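Local coordinates for hypothetical protein (Pyrococcus furiosus, PDB 1YB3), which is of unknown function but belongs to the DUF3201 family and comes from a hyperthermophilic archaeon, at residues K108-F121 with R136-D150. Residues are numbered along the deposited sequence; the frame is centred on the assembly and turned at random.
Sequences KLFIYGAENFLEDF and RIVNSDEEMINFEVD
The Tyr112 ring crosses Asn146 at a slant, its plane 24° from the amide, and reaches on to Glu148. A chi1 of 54° sets CG between its own backbone N and carbonyl carbon, which lays the ring over strand 144-150. CB carries the ring out on the sheet face shared with Asn146 and Glu148. CD1 passes Asn146 CB. Tyr112 CE1 comes within 3.5 Å of Asn146 CB, in a CH-pi contact on one ring face. Asn116 CB sits over the centre of the opposite face. On the other rim CE2 touches Glu148 CB, and CZ lies near Glu148 OE1. At the tip, Tyr112 OH donates to Glu148 OE1 over 2.7 Å, nearly along the C-O axis, with the carboxylate turned 80° from the ring. A phenylalanine here would probably leave Glu148 OE1 without this donor. Strands 108-112 and 144-150 are antiparallel neighbours in a seven-stranded sheet, with Phe110-Glu148 and Tyr112-Asn146 as hydrogen-bonded pairs. On the face opposite Tyr112 and Glu148, Ile111 CG2 packs over the Phe147 ring and meets Ile145 CG2 at 3.5 Å. Beyond the strands, Glu142 OE1 accepts from Ala114 N at 2.8 Å. The Glu119 and Glu142 carboxylates stack nearly parallel, with Glu119 OE2 3.3 Å from Glu142 OE2; such close like charges would probably favour protonation of one. Ile137 CG1 lies over a face of the Phe121 ring, 3.6 Å from Phe121 CD1.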
loop_
_atom_site.group_PDB
_atom_site.type_symbol
_atom_site.label_atom_id
_atom_site.label_comp_id
_atom_site.label_asym_id
_atom_site.label_seq_id
_atom_site.Cartn_x
_atom_site.Cartn_y
_atom_site.Cartn_z
ATOM N N LYS A 108 -6.267 -7.851 -0.398
ATOM C CA LYS A 108 -6.717 -6.636 0.315
ATOM C C LYS A 108 -6.155 -5.406 -0.371
ATOM O O LYS A 108 -5.254 -4.739 0.165
ATOM C CB LYS A 108 -6.305 -6.689 1.800
ATOM C CG LYS A 108 -6.886 -7.895 2.546
ATOM C CD LYS A 108 -6.564 -7.846 4.030
ATOM C CE LYS A 108 -6.843 -9.194 4.680
ATOM N NZ LYS A 108 -6.469 -9.192 6.123
ATOM N N LEU A 109 -6.683 -5.140 -1.562
ATOM C CA LEU A 109 -6.227 -4.068 -2.438
ATOM C C LEU A 109 -7.132 -2.853 -2.397
ATOM O O LEU A 109 -8.362 -2.972 -2.412
ATOM C CB LEU A 109 -6.179 -4.590 -3.885
ATOM C CG LEU A 109 -5.867 -3.609 -5.011
ATOM C CD1 LEU A 109 -4.402 -3.193 -4.943
ATOM C CD2 LEU A 109 -6.184 -4.265 -6.351
ATOM N N PHE A 110 -6.500 -1.691 -2.383
ATOM C CA PHE A 110 -7.174 -0.402 -2.560
ATOM C C PHE A 110 -6.481 0.348 -3.691
ATOM O O PHE A 110 -5.252 0.344 -3.797
ATOM C CB PHE A 110 -7.076 0.454 -1.279
ATOM C CG PHE A 110 -7.718 -0.172 -0.058
ATOM C CD1 PHE A 110 -8.999 0.203 0.332
ATOM C CD2 PHE A 110 -7.040 -1.123 0.702
ATOM C CE1 PHE A 110 -9.599 -0.372 1.487
ATOM C CE2 PHE A 110 -7.612 -1.701 1.838
ATOM C CZ PHE A 110 -8.910 -1.324 2.229
ATOM N N ILE A 111 -7.267 1.029 -4.525
ATOM C CA ILE A 111 -6.692 1.896 -5.549
ATOM C C ILE A 111 -7.346 3.259 -5.370
ATOM O O ILE A 111 -8.577 3.346 -5.369
ATOM C CB ILE A 111 -6.997 1.389 -6.969
ATOM C CG1 ILE A 111 -6.564 -0.078 -7.124
ATOM C CG2 ILE A 111 -6.327 2.273 -8.025
ATOM C CD1 ILE A 111 -7.034 -0.723 -8.454
ATOM N N TYR A 112 -6.523 4.279 -5.199
ATOM C CA TYR A 112 -7.020 5.609 -4.802
ATOM C C TYR A 112 -6.140 6.721 -5.320
ATOM O O TYR A 112 -4.992 6.491 -5.651
ATOM C CB TYR A 112 -7.188 5.693 -3.272
ATOM C CG TYR A 112 -5.976 5.344 -2.419
ATOM C CD1 TYR A 112 -4.965 6.279 -2.171
ATOM C CD2 TYR A 112 -5.861 4.072 -1.835
ATOM C CE1 TYR A 112 -3.845 5.951 -1.355
ATOM C CE2 TYR A 112 -4.764 3.736 -1.024
ATOM C CZ TYR A 112 -3.759 4.675 -0.793
ATOM O OH TYR A 112 -2.672 4.354 0.011
ATOM N N GLY A 113 -6.691 7.938 -5.409
ATOM C CA GLY A 113 -5.911 9.111 -5.808
ATOM C C GLY A 113 -5.127 9.716 -4.657
ATOM O O GLY A 113 -4.580 8.993 -3.821
ATOM N N ALA A 114 -5.086 11.051 -4.601
ATOM C CA ALA A 114 -4.295 11.763 -3.587
ATOM C C ALA A 114 -4.672 11.422 -2.142
ATOM O O ALA A 114 -3.796 11.307 -1.292
ATOM C CB ALA A 114 -4.360 13.272 -3.805
ATOM N N GLU A 115 -5.969 11.258 -1.879
ATOM C CA GLU A 115 -6.454 10.893 -0.540
ATOM C C GLU A 115 -7.200 9.561 -0.527
ATOM O O GLU A 115 -8.195 9.402 -1.236
ATOM C CB GLU A 115 -7.388 11.988 0.011
ATOM C CG GLU A 115 -6.841 13.413 -0.091
ATOM C CD GLU A 115 -5.589 13.645 0.734
ATOM O OE1 GLU A 115 -5.347 12.891 1.702
ATOM O OE2 GLU A 115 -4.846 14.598 0.409
ATOM N N ASN A 116 -6.749 8.600 0.292
ATOM C CA ASN A 116 -7.444 7.315 0.339
ATOM C C ASN A 116 -8.887 7.395 0.815
ATOM O O ASN A 116 -9.731 6.664 0.340
ATOM C CB ASN A 116 -6.662 6.244 1.134
ATOM C CG ASN A 116 -6.382 6.648 2.574
ATOM O OD1 ASN A 116 -6.702 7.770 3.010
ATOM N ND2 ASN A 116 -5.765 5.730 3.330
ATOM N N PHE A 117 -9.169 8.297 1.749
ATOM C CA PHE A 117 -10.515 8.379 2.307
ATOM C C PHE A 117 -11.506 9.047 1.333
ATOM O O PHE A 117 -12.725 8.870 1.459
ATOM C CB PHE A 117 -10.493 9.105 3.656
ATOM C CG PHE A 117 -10.220 10.574 3.548
ATOM C CD1 PHE A 117 -11.282 11.486 3.450
ATOM C CD2 PHE A 117 -8.921 11.060 3.534
ATOM C CE1 PHE A 117 -11.041 12.842 3.344
ATOM C CE2 PHE A 117 -8.667 12.423 3.426
ATOM C CZ PHE A 117 -9.741 13.318 3.331
ATOM N N LEU A 118 -10.974 9.800 0.371
ATOM C CA LEU A 118 -11.798 10.609 -0.527
ATOM C C LEU A 118 -11.870 10.074 -1.955
ATOM O O LEU A 118 -12.947 9.961 -2.507
ATOM C CB LEU A 118 -11.307 12.057 -0.549
ATOM C CG LEU A 118 -12.231 13.097 -1.211
ATOM C CD1 LEU A 118 -13.562 13.200 -0.451
ATOM C CD2 LEU A 118 -11.536 14.447 -1.297
ATOM N N GLU A 119 -10.722 9.757 -2.552
ATOM C CA GLU A 119 -10.686 9.404 -3.956
ATOM C C GLU A 119 -10.442 7.921 -4.154
ATOM O O GLU A 119 -9.381 7.530 -4.646
ATOM C CB GLU A 119 -9.603 10.208 -4.689
ATOM C CG GLU A 119 -9.895 11.695 -4.873
ATOM C CD GLU A 119 -9.011 12.607 -4.048
ATOM O OE1 GLU A 119 -7.869 12.233 -3.708
ATOM O OE2 GLU A 119 -9.445 13.738 -3.765
ATOM N N ASP A 120 -11.419 7.100 -3.777
ATOM C CA ASP A 120 -11.295 5.653 -3.925
ATOM C C ASP A 120 -11.808 5.131 -5.268
ATOM O O ASP A 120 -13.005 5.197 -5.569
ATOM C CB ASP A 120 -11.908 4.912 -2.740
ATOM C CG ASP A 120 -11.501 3.458 -2.700
ATOM O OD1 ASP A 120 -10.317 3.160 -2.372
ATOM O OD2 ASP A 120 -12.372 2.616 -3.004
ATOM N N PHE A 121 -10.894 4.584 -6.061
ATOM C CA PHE A 121 -11.243 3.974 -7.340
ATOM C C PHE A 121 -11.674 2.511 -7.196
ATOM O O PHE A 121 -12.571 2.045 -7.916
ATOM C CB PHE A 121 -10.072 4.085 -8.324
ATOM C CG PHE A 121 -9.688 5.493 -8.656
ATOM C CD1 PHE A 121 -10.517 6.293 -9.456
ATOM C CD2 PHE A 121 -8.490 6.032 -8.178
ATOM C CE1 PHE A 121 -10.148 7.605 -9.764
ATOM C CE2 PHE A 121 -8.120 7.346 -8.483
ATOM C CZ PHE A 121 -8.946 8.125 -9.287
ATOM N N ARG A 136 -13.378 5.256 -14.018
ATOM C CA ARG A 136 -13.334 6.235 -12.920
ATOM C C ARG A 136 -12.017 7.010 -12.910
ATOM O O ARG A 136 -12.006 8.209 -12.664
ATOM C CB ARG A 136 -13.568 5.564 -11.561
ATOM C CG ARG A 136 -14.979 5.012 -11.346
ATOM C CD ARG A 136 -15.092 4.299 -9.996
ATOM N NE ARG A 136 -15.223 5.245 -8.882
ATOM C CZ ARG A 136 -15.373 4.898 -7.602
ATOM N NH1 ARG A 136 -15.403 3.618 -7.247
ATOM N NH2 ARG A 136 -15.486 5.839 -6.667
ATOM N N ILE A 137 -10.906 6.317 -13.175
ATOM C CA ILE A 137 -9.593 6.956 -13.266
ATOM C C ILE A 137 -9.511 7.947 -14.451
ATOM O O ILE A 137 -9.067 9.094 -14.291
ATOM C CB ILE A 137 -8.450 5.890 -13.359
ATOM C CG1 ILE A 137 -8.371 5.086 -12.047
ATOM C CG2 ILE A 137 -7.112 6.560 -13.681
ATOM C CD1 ILE A 137 -7.547 3.770 -12.139
ATOM N N VAL A 138 -9.932 7.484 -15.631
ATOM C CA VAL A 138 -9.953 8.308 -16.857
ATOM C C VAL A 138 -10.771 9.591 -16.660
ATOM O O VAL A 138 -10.334 10.672 -17.053
ATOM C CB VAL A 138 -10.459 7.495 -18.091
ATOM C CG1 VAL A 138 -10.809 8.411 -19.271
ATOM C CG2 VAL A 138 -9.417 6.451 -18.515
ATOM N N ASN A 139 -11.929 9.457 -16.013
ATOM C CA ASN A 139 -12.858 10.577 -15.773
ATOM C C ASN A 139 -12.553 11.424 -14.528
ATOM O O ASN A 139 -13.314 12.342 -14.189
ATOM C CB ASN A 139 -14.299 10.047 -15.709
ATOM C CG ASN A 139 -14.714 9.326 -16.986
ATOM O OD1 ASN A 139 -14.067 9.458 -18.024
ATOM N ND2 ASN A 139 -15.789 8.555 -16.909
ATOM N N SER A 140 -11.440 11.129 -13.856
ATOM C CA SER A 140 -11.084 11.811 -12.608
ATOM C C SER A 140 -10.172 13.017 -12.832
ATOM O O SER A 140 -9.730 13.273 -13.955
ATOM C CB SER A 140 -10.392 10.829 -11.657
ATOM O OG SER A 140 -9.052 10.604 -12.079
ATOM N N ASP A 141 -9.898 13.741 -11.749
ATOM C CA ASP A 141 -8.961 14.865 -11.749
ATOM C C ASP A 141 -7.629 14.479 -11.071
ATOM O O ASP A 141 -6.877 15.347 -10.621
ATOM C CB ASP A 141 -9.591 16.060 -11.008
ATOM C CG ASP A 141 -9.895 15.744 -9.549
ATOM O OD1 ASP A 141 -10.394 14.625 -9.277
ATOM O OD2 ASP A 141 -9.635 16.609 -8.671
ATOM N N GLU A 142 -7.343 13.178 -11.004
ATOM C CA GLU A 142 -6.185 12.693 -10.240
ATOM C C GLU A 142 -5.027 12.290 -11.166
ATOM O O GLU A 142 -5.215 11.497 -12.090
ATOM C CB GLU A 142 -6.598 11.533 -9.319
ATOM C CG GLU A 142 -7.654 11.886 -8.237
ATOM C CD GLU A 142 -7.139 12.807 -7.141
ATOM O OE1 GLU A 142 -5.994 12.635 -6.678
ATOM O OE2 GLU A 142 -7.889 13.714 -6.721
ATOM N N GLU A 143 -3.846 12.860 -10.926
ATOM C CA GLU A 143 -2.661 12.578 -11.742
ATOM C C GLU A 143 -1.887 11.334 -11.271
ATOM O O GLU A 143 -1.421 10.550 -12.096
ATOM C CB GLU A 143 -1.741 13.803 -11.795
ATOM C CG GLU A 143 -0.325 13.568 -12.356
ATOM C CD GLU A 143 -0.296 13.001 -13.779
ATOM O OE1 GLU A 143 -1.335 13.030 -14.489
ATOM O OE2 GLU A 143 0.786 12.525 -14.185
HETATM N N MSE A 144 -1.750 11.175 -9.958
HETATM C CA MSE A 144 -1.017 10.027 -9.380
HETATM C C MSE A 144 -2.026 9.019 -8.838
HETATM O O MSE A 144 -2.934 9.389 -8.077
HETATM C CB MSE A 144 -0.083 10.497 -8.254
HETATM C CG MSE A 144 0.974 11.516 -8.688
HETATM SE SE MSE A 144 2.206 10.763 -10.012
HETATM C CE MSE A 144 2.778 9.231 -8.995
ATOM N N ILE A 145 -1.887 7.754 -9.237
ATOM C CA ILE A 145 -2.798 6.705 -8.787
ATOM C C ILE A 145 -2.018 5.747 -7.896
ATOM O O ILE A 145 -0.969 5.249 -8.304
ATOM C CB ILE A 145 -3.415 5.902 -9.972
ATOM C CG1 ILE A 145 -3.989 6.836 -11.071
ATOM C CG2 ILE A 145 -4.432 4.849 -9.481
ATOM C CD1 ILE A 145 -5.010 7.907 -10.576
ATOM N N ASN A 146 -2.542 5.507 -6.695
ATOM C CA ASN A 146 -1.908 4.650 -5.700
ATOM C C ASN A 146 -2.550 3.281 -5.657
ATOM O O ASN A 146 -3.788 3.150 -5.719
ATOM C CB ASN A 146 -2.019 5.268 -4.307
ATOM C CG ASN A 146 -1.252 6.549 -4.178
ATOM O OD1 ASN A 146 -0.072 6.546 -3.871
ATOM N ND2 ASN A 146 -1.933 7.672 -4.393
ATOM N N PHE A 147 -1.705 2.244 -5.521
ATOM C CA PHE A 147 -2.138 0.858 -5.420
ATOM C C PHE A 147 -1.585 0.351 -4.104
ATOM O O PHE A 147 -0.372 0.246 -3.958
ATOM C CB PHE A 147 -1.537 0.044 -6.577
ATOM C CG PHE A 147 -2.002 0.518 -7.926
ATOM C CD1 PHE A 147 -3.060 -0.124 -8.579
ATOM C CD2 PHE A 147 -1.428 1.670 -8.505
ATOM C CE1 PHE A 147 -3.533 0.355 -9.821
ATOM C CE2 PHE A 147 -1.887 2.162 -9.725
ATOM C CZ PHE A 147 -2.947 1.499 -10.389
ATOM N N GLU A 148 -2.471 0.114 -3.136
ATOM C CA GLU A 148 -2.088 -0.309 -1.783
ATOM C C GLU A 148 -2.553 -1.741 -1.513
ATOM O O GLU A 148 -3.705 -2.087 -1.773
ATOM C CB GLU A 148 -2.676 0.635 -0.692
ATOM C CG GLU A 148 -2.477 0.083 0.713
ATOM C CD GLU A 148 -2.973 1.011 1.838
ATOM O OE1 GLU A 148 -3.060 2.237 1.597
ATOM O OE2 GLU A 148 -3.253 0.518 2.951
ATOM N N VAL A 149 -1.644 -2.574 -1.006
ATOM C CA VAL A 149 -1.989 -3.928 -0.596
ATOM C C VAL A 149 -1.754 -4.045 0.919
ATOM O O VAL A 149 -0.672 -3.679 1.404
ATOM C CB VAL A 149 -1.140 -4.961 -1.381
ATOM C CG1 VAL A 149 -1.476 -6.372 -0.934
ATOM C CG2 VAL A 149 -1.342 -4.753 -2.935
ATOM N N ASP A 150 -2.770 -4.532 1.640
ATOM C CA ASP A 150 -2.716 -4.711 3.107
ATOM C C ASP A 150 -2.562 -6.197 3.461
ATOM O O ASP A 150 -3.154 -7.064 2.793
ATOM C CB ASP A 150 -3.979 -4.160 3.776
ATOM C CG ASP A 150 -4.113 -2.641 3.641
ATOM O OD1 ASP A 150 -3.152 -1.997 3.180
ATOM O OD2 ASP A 150 -5.188 -2.107 4.008
HETATM O O HOH W 1 -3.852 -8.875 0.870
HETATM O O HOH W 2 -5.417 2.941 2.658
#